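Local coordinates for GMP reductase (Trypanosoma brucei brucei, PDB 6JIG), which probably catalyses the irreversible NADPH-dependent deamination of GMP to IMP and is regulated allosterically, with changes of oligomeric state, through its CBS domain, at residues V91-S96 with S101-L106; V127-V132 with T191-I196. The protein carries 1 engineered substitution. One frame throughout, in Å; residues are numbered along the deposited sequence.

Interaction 1. Residues V91-S96 with S101-L106. With 5GP (guanosine-5'-monophosphate), chain C.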
loop_
_atom_site.group_PDB
_atom_site.type_symbol
_atom_site.label_atom_id
_atom_site.label_comp_id
_atom_site.label_asym_id
_atom_site.label_seq_id
_atom_site.Cartn_x
_atom_site.Cartn_y
_atom_site.Cartn_z
ATOM N N VAL A 91 35.906 28.123 -12.116
ATOM C CA VAL A 91 36.639 26.930 -11.702
ATOM C C VAL A 91 38.137 27.223 -11.664
ATOM O O VAL A 91 38.840 26.844 -10.723
ATOM C CB VAL A 91 36.328 25.749 -12.635
ATOM C CG1 VAL A 91 37.195 24.541 -12.254
ATOM C CG2 VAL A 91 34.832 25.375 -12.559
ATOM N N LYS A 92 38.644 27.884 -12.705
ATOM C CA LYS A 92 40.072 28.186 -12.777
ATOM C C LYS A 92 40.498 29.146 -11.680
ATOM O O LYS A 92 41.660 29.135 -11.257
ATOM C CB LYS A 92 40.400 28.765 -14.151
ATOM C CG LYS A 92 40.369 27.720 -15.254
ATOM C CD LYS A 92 41.213 26.501 -14.847
ATOM C CE LYS A 92 41.479 25.556 -16.028
ATOM N NZ LYS A 92 42.364 24.429 -15.543
ATOM N N ARG A 93 39.566 29.955 -11.189
ATOM C CA ARG A 93 39.847 30.950 -10.166
ATOM C C ARG A 93 39.825 30.368 -8.756
ATOM O O ARG A 93 40.263 31.044 -7.814
ATOM C CB ARG A 93 38.834 32.099 -10.323
ATOM C CG ARG A 93 39.303 33.455 -9.864
ATOM C CD ARG A 93 40.254 34.135 -10.832
ATOM N NE ARG A 93 40.890 35.271 -10.172
ATOM C CZ ARG A 93 41.351 36.355 -10.786
ATOM N NH1 ARG A 93 41.259 36.493 -12.106
ATOM N NH2 ARG A 93 41.902 37.312 -10.065
ATOM N N ALA A 94 39.385 29.113 -8.593
ATOM C CA ALA A 94 39.244 28.541 -7.259
ATOM C C ALA A 94 40.576 28.493 -6.515
ATOM O O ALA A 94 40.626 28.719 -5.300
ATOM C CB ALA A 94 38.645 27.141 -7.350
ATOM N N GLN A 95 41.657 28.163 -7.218
ATOM C CA GLN A 95 42.990 28.139 -6.632
ATOM C C GLN A 95 44.009 28.233 -7.758
ATOM O O GLN A 95 43.694 27.995 -8.922
ATOM C CB GLN A 95 43.217 26.876 -5.794
ATOM C CG GLN A 95 43.025 25.583 -6.564
ATOM C CD GLN A 95 42.815 24.411 -5.638
ATOM O OE1 GLN A 95 41.768 24.301 -4.984
ATOM N NE2 GLN A 95 43.818 23.548 -5.542
ATOM N N SER A 96 45.240 28.583 -7.393
ATOM C CA SER A 96 46.305 28.744 -8.374
ATOM C C SER A 96 47.633 28.741 -7.628
ATOM O O SER A 96 47.667 28.714 -6.402
ATOM C CB SER A 96 46.130 30.039 -9.178
ATOM O OG SER A 96 46.964 30.040 -10.322
ATOM N N SER A 101 46.136 38.521 -12.637
ATOM C CA SER A 101 45.184 39.611 -12.453
ATOM C C SER A 101 44.513 39.586 -11.074
ATOM O O SER A 101 43.281 39.563 -10.979
ATOM C CB SER A 101 44.139 39.591 -13.556
ATOM O OG SER A 101 44.766 39.541 -14.823
ATOM N N PRO A 102 45.293 39.584 -9.993
ATOM C CA PRO A 102 44.683 39.559 -8.659
ATOM C C PRO A 102 43.790 40.777 -8.464
ATOM O O PRO A 102 44.003 41.839 -9.060
ATOM C CB PRO A 102 45.891 39.572 -7.711
ATOM C CG PRO A 102 46.973 40.224 -8.495
ATOM C CD PRO A 102 46.747 39.828 -9.935
ATOM N N ARG A 103 42.755 40.600 -7.647
ATOM C CA ARG A 103 41.791 41.670 -7.430
ATOM C C ARG A 103 42.428 42.812 -6.645
ATOM O O ARG A 103 43.184 42.592 -5.689
ATOM C CB ARG A 103 40.557 41.143 -6.690
ATOM C CG ARG A 103 39.872 39.939 -7.362
ATOM C CD ARG A 103 39.441 40.274 -8.795
ATOM N NE ARG A 103 38.344 41.235 -8.806
ATOM C CZ ARG A 103 37.875 41.833 -9.892
ATOM N NH1 ARG A 103 38.395 41.567 -11.085
ATOM N NH2 ARG A 103 36.869 42.694 -9.784
ATOM N N ILE A 104 42.110 44.044 -7.052
ATOM C CA ILE A 104 42.747 45.228 -6.491
ATOM C C ILE A 104 41.682 46.212 -6.027
ATOM O O ILE A 104 40.495 46.067 -6.308
ATOM C CB ILE A 104 43.716 45.908 -7.488
ATOM C CG1 ILE A 104 43.086 46.077 -8.869
ATOM C CG2 ILE A 104 44.980 45.103 -7.620
ATOM C CD1 ILE A 104 42.232 47.286 -9.028
ATOM N N ILE A 105 42.142 47.243 -5.323
ATOM C CA ILE A 105 41.285 48.326 -4.865
ATOM C C ILE A 105 42.156 49.569 -4.752
ATOM O O ILE A 105 43.383 49.482 -4.673
ATOM C CB ILE A 105 40.610 47.975 -3.519
ATOM C CG1 ILE A 105 39.424 48.899 -3.244
ATOM C CG2 ILE A 105 41.638 47.978 -2.387
ATOM C CD1 ILE A 105 38.605 48.477 -2.062
ATOM N N LEU A 106 41.508 50.744 -4.755
ATOM C CA LEU A 106 42.260 51.994 -4.701
ATOM C C LEU A 106 42.239 52.574 -3.289
ATOM O O LEU A 106 41.307 52.315 -2.518
ATOM C CB LEU A 106 41.680 53.002 -5.697
ATOM C CG LEU A 106 41.501 52.409 -7.101
ATOM C CD1 LEU A 106 40.636 53.301 -7.985
ATOM C CD2 LEU A 106 42.844 52.142 -7.758
HETATM P P 5GP C . 41.902 33.373 1.035
HETATM O O1P 5GP C . 42.959 32.917 2.014
HETATM O O2P 5GP C . 42.295 34.570 0.195
HETATM O O3P 5GP C . 40.457 33.257 1.484
HETATM O "O5'" 5GP C . 41.969 32.299 -0.125
HETATM C "C5'" 5GP C . 42.353 32.740 -1.406
HETATM C "C4'" 5GP C . 41.953 31.767 -2.467
HETATM O "O4'" 5GP C . 41.276 32.520 -3.518
HETATM C "C3'" 5GP C . 43.162 31.101 -3.117
HETATM O "O3'" 5GP C . 42.863 29.757 -3.498
HETATM C "C2'" 5GP C . 43.402 31.984 -4.338
HETATM O "O2'" 5GP C . 44.124 31.388 -5.392
HETATM C "C1'" 5GP C . 41.973 32.356 -4.734
HETATM N N9 5GP C . 41.922 33.596 -5.504
HETATM C C8 5GP C . 41.583 33.667 -6.801
HETATM N N7 5GP C . 41.699 34.937 -7.225
HETATM C C5 5GP C . 42.151 35.677 -6.182
HETATM C C6 5GP C . 42.452 37.025 -6.043
HETATM O O6 5GP C . 42.318 37.796 -7.015
HETATM N N1 5GP C . 42.885 37.484 -4.863
HETATM C C2 5GP C . 43.027 36.666 -3.809
HETATM N N2 5GP C . 43.473 37.190 -2.637
HETATM N N3 5GP C . 42.732 35.333 -3.908
HETATM C C4 5GP C . 42.295 34.825 -5.092
#

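Interaction 2. Residues V127-V132 with T191-I196. With 5GP (guanosine-5'-monophosphate), chain C.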
loop_
_atom_site.group_PDB
_atom_site.type_symbol
_atom_site.label_atom_id
_atom_site.label_comp_id
_atom_site.label_asym_id
_atom_site.label_seq_id
_atom_site.Cartn_x
_atom_site.Cartn_y
_atom_site.Cartn_z
ATOM N N VAL A 127 37.184 36.442 -2.592
ATOM C CA VAL A 127 38.629 36.409 -2.415
ATOM C C VAL A 127 38.955 36.924 -1.017
ATOM O O VAL A 127 38.137 37.573 -0.363
ATOM C CB VAL A 127 39.375 37.224 -3.498
ATOM C CG1 VAL A 127 39.053 36.680 -4.897
ATOM C CG2 VAL A 127 39.006 38.699 -3.413
ATOM N N GLY A 128 40.159 36.606 -0.548
ATOM C CA GLY A 128 40.497 36.885 0.834
ATOM C C GLY A 128 41.275 38.166 1.045
ATOM O O GLY A 128 41.373 38.669 2.165
ATOM N N CYS A 129 41.826 38.715 -0.023
ATOM C CA CYS A 129 42.555 39.954 0.111
ATOM C C CYS A 129 42.409 40.743 -1.178
ATOM O O CYS A 129 42.071 40.200 -2.234
ATOM C CB CYS A 129 44.022 39.677 0.494
ATOM S SG CYS A 129 45.131 39.386 -0.875
ATOM N N LEU A 130 42.585 42.053 -1.063
ATOM C CA LEU A 130 42.666 42.946 -2.206
ATOM C C LEU A 130 43.981 43.698 -2.110
ATOM O O LEU A 130 44.348 44.180 -1.034
ATOM C CB LEU A 130 41.500 43.950 -2.238
ATOM C CG LEU A 130 40.063 43.438 -2.114
ATOM C CD1 LEU A 130 39.097 44.617 -1.950
ATOM C CD2 LEU A 130 39.679 42.589 -3.326
ATOM N N LEU A 131 44.703 43.786 -3.223
ATOM C CA LEU A 131 45.932 44.566 -3.256
ATOM C C LEU A 131 45.579 46.021 -3.532
ATOM O O LEU A 131 44.792 46.316 -4.435
ATOM C CB LEU A 131 46.900 44.010 -4.301
ATOM C CG LEU A 131 47.216 42.577 -3.848
ATOM C CD1 LEU A 131 47.371 41.595 -5.001
ATOM C CD2 LEU A 131 48.409 42.531 -2.892
ATOM N N VAL A 132 46.128 46.921 -2.726
ATOM C CA VAL A 132 45.867 48.347 -2.874
ATOM C C VAL A 132 46.882 48.912 -3.857
ATOM O O VAL A 132 48.092 48.769 -3.660
ATOM C CB VAL A 132 45.942 49.070 -1.520
ATOM C CG1 VAL A 132 45.545 50.531 -1.679
ATOM C CG2 VAL A 132 45.043 48.376 -0.514
ATOM N N THR A 191 54.193 35.950 6.901
ATOM C CA THR A 191 53.125 36.594 6.142
ATOM C C THR A 191 52.371 35.559 5.306
ATOM O O THR A 191 52.865 34.458 5.049
ATOM C CB THR A 191 53.683 37.696 5.236
ATOM O OG1 THR A 191 52.615 38.325 4.520
ATOM C CG2 THR A 191 54.676 37.105 4.242
ATOM N N ALA A 192 51.168 35.929 4.870
ATOM C CA ALA A 192 50.283 35.009 4.162
ATOM C C ALA A 192 50.059 35.398 2.708
ATOM O O ALA A 192 49.306 34.715 2.001
ATOM C CB ALA A 192 48.935 34.912 4.883
ATOM N N ASN A 193 50.688 36.471 2.247
ATOM C CA ASN A 193 50.523 36.958 0.888
ATOM C C ASN A 193 51.858 37.494 0.408
ATOM O O ASN A 193 52.479 38.317 1.087
ATOM C CB ASN A 193 49.462 38.055 0.808
ATOM C CG ASN A 193 48.060 37.519 0.992
ATOM O OD1 ASN A 193 47.533 36.846 0.116
ATOM N ND2 ASN A 193 47.444 37.824 2.133
ATOM N N VAL A 194 52.296 37.026 -0.754
ATOM C CA VAL A 194 53.489 37.541 -1.413
ATOM C C VAL A 194 53.097 37.985 -2.815
ATOM O O VAL A 194 52.971 37.166 -3.730
ATOM C CB VAL A 194 54.615 36.492 -1.453
ATOM C CG1 VAL A 194 55.812 37.027 -2.235
ATOM C CG2 VAL A 194 55.035 36.102 -0.040
ATOM N N PRO A 195 52.864 39.274 -3.018
ATOM C CA PRO A 195 52.694 39.779 -4.380
ATOM C C PRO A 195 54.005 39.716 -5.150
ATOM O O PRO A 195 55.096 39.819 -4.583
ATOM C CB PRO A 195 52.241 41.227 -4.170
ATOM C CG PRO A 195 52.731 41.576 -2.819
ATOM C CD PRO A 195 52.733 40.334 -2.005
ATOM N N ILE A 196 53.882 39.508 -6.455
ATOM C CA ILE A 196 55.001 39.564 -7.386
ATOM C C ILE A 196 54.847 40.846 -8.186
ATOM O O ILE A 196 53.815 41.055 -8.835
ATOM C CB ILE A 196 55.038 38.339 -8.314
ATOM C CG1 ILE A 196 54.876 37.042 -7.519
ATOM C CG2 ILE A 196 56.309 38.358 -9.189
ATOM C CD1 ILE A 196 55.935 36.814 -6.475
HETATM P P 5GP C . 41.902 33.373 1.035
HETATM O O1P 5GP C . 42.959 32.917 2.014
HETATM O O2P 5GP C . 42.295 34.570 0.195
HETATM O O3P 5GP C . 40.457 33.257 1.484
HETATM O "O5'" 5GP C . 41.969 32.299 -0.125
HETATM C "C5'" 5GP C . 42.353 32.740 -1.406
HETATM C "C4'" 5GP C . 41.953 31.767 -2.467
HETATM O "O4'" 5GP C . 41.276 32.520 -3.518
HETATM C "C3'" 5GP C . 43.162 31.101 -3.117
HETATM O "O3'" 5GP C . 42.863 29.757 -3.498
HETATM C "C2'" 5GP C . 43.402 31.984 -4.338
HETATM O "O2'" 5GP C . 44.124 31.388 -5.392
HETATM C "C1'" 5GP C . 41.973 32.356 -4.734
HETATM N N9 5GP C . 41.922 33.596 -5.504
HETATM C C8 5GP C . 41.583 33.667 -6.801
HETATM N N7 5GP C . 41.699 34.937 -7.225
HETATM C C5 5GP C . 42.151 35.677 -6.182
HETATM C C6 5GP C . 42.452 37.025 -6.043
HETATM O O6 5GP C . 42.318 37.796 -7.015
HETATM N N1 5GP C . 42.885 37.484 -4.863
HETATM C C2 5GP C . 43.027 36.666 -3.809
HETATM N N2 5GP C . 43.473 37.190 -2.637
HETATM N N3 5GP C . 42.732 35.333 -3.908
HETATM C C4 5GP C . 42.295 34.825 -5.092
#

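Interaction 1. Residues V91-S96 with S101-L106
The guanidinium of R93 and the purine of a bound GMP meet edge to edge, and S101 joins them through its carbonyl oxygen. GMP N7 and S101 O both sit at the edge of the guanidinium, close to its plane, while CD of R103 approaches R93 NH2 obliquely. R93 NE donates to GMP N7 over 3.1 Å in a nearly straight bond (164°). R93 NH2 is shared: one bond runs to GMP O6 at 3.1 Å, the other to S101 O at 2.8 Å. The donor stands well above the carbonyl plane of S101, about 53° out of it, yet that oxygen lies close to the plane of the guanidinium. A bend at chi2 (77°) in an otherwise extended chain brings this edge to the base. GMP O6 takes a further bond of 2.9 Å from R103 N, and CG of R103 packs on the same oxygen at 3.3 Å. The side chain of R103 also makes a cation-pi contact with W120, which touches R93 as well.

Both segments thus recognise the Hoogsteen edge of guanine, at the allosteric nucleotide site of the CBS domain. Two donors on O6 and one on N7 match a 6-oxopurine; an adenine amino group at position 6 would present hydrogens to those same donors, so the chemistry is consistent with a preference for guanine nucleotides.

Interaction 2. Residues V127-V132 with T191-I196
C129 and N193 face each other across the interface between two beta-sheets of the CBS region, where strand 129-133 of a mixed sheet looks onto strand 193-197 of an antiparallel one. The two sheets pack face to face in the tandem CBS pair (Bateman module), and the two strands meet through side chains without a hydrogen bond between their segments. SG of C129 lies 3.6 Å from OD1 of N193, the nearest atom of that amide. Two residues further along, CD2 of L131 rests on CB of P195 at 4.2 Å, an apolar contact that continues the interface along both strands, away from the nucleotide.

The first pair borders the nucleotide. With SG between the backbone N and the carbonyl carbon of its own residue (chi1 87°), C129 brings its sulfur to 3.3 Å from the exocyclic N2 of GMP. Its carbonyl oxygen accepts a weak, bent hydrogen bond from the same N2. V127 brings CG1 to 3.5 Å from C5 of the purine, while CB lies near C2 and N1, so the valine lies over one face of the purine.

The next shell holds these groups in place. L206 and I144 touch C129, from strands 203-208 and 141-146; L203 and L141, from the same two strands, touch both L131 and P195. Backbone bonds from L131 to R103 and I105 tie strand 129-133 to its parallel neighbour, 104-105. Near the start of segment 191-196, A192 packs on H148 of the second subunit. Within these two segments the shortest approach to the nucleotide is made by G128, whose CA is 3.0 Å from the phosphate oxygen O2P.

Both segments of interaction 1 precede those of interaction 2 in the chain, and the centres of the two contacts lie about 10 Å apart on the same side of the molecule. One GMP touches both: the first grips the N7 and O6 edge of guanine, the second meets N2, the base and the phosphate. They are also joined directly, since strands 104-105 and 129-133 are neighbours in one mixed sheet, and P102 CB packs on L131 CD1 at 3.7 Å. Segment 91-96 lies at the end of the helix that follows barrel strand 72-75, and the nucleotide links that region to the CBS sheets. That placement is consistent with ligand-dependent control of the enzyme.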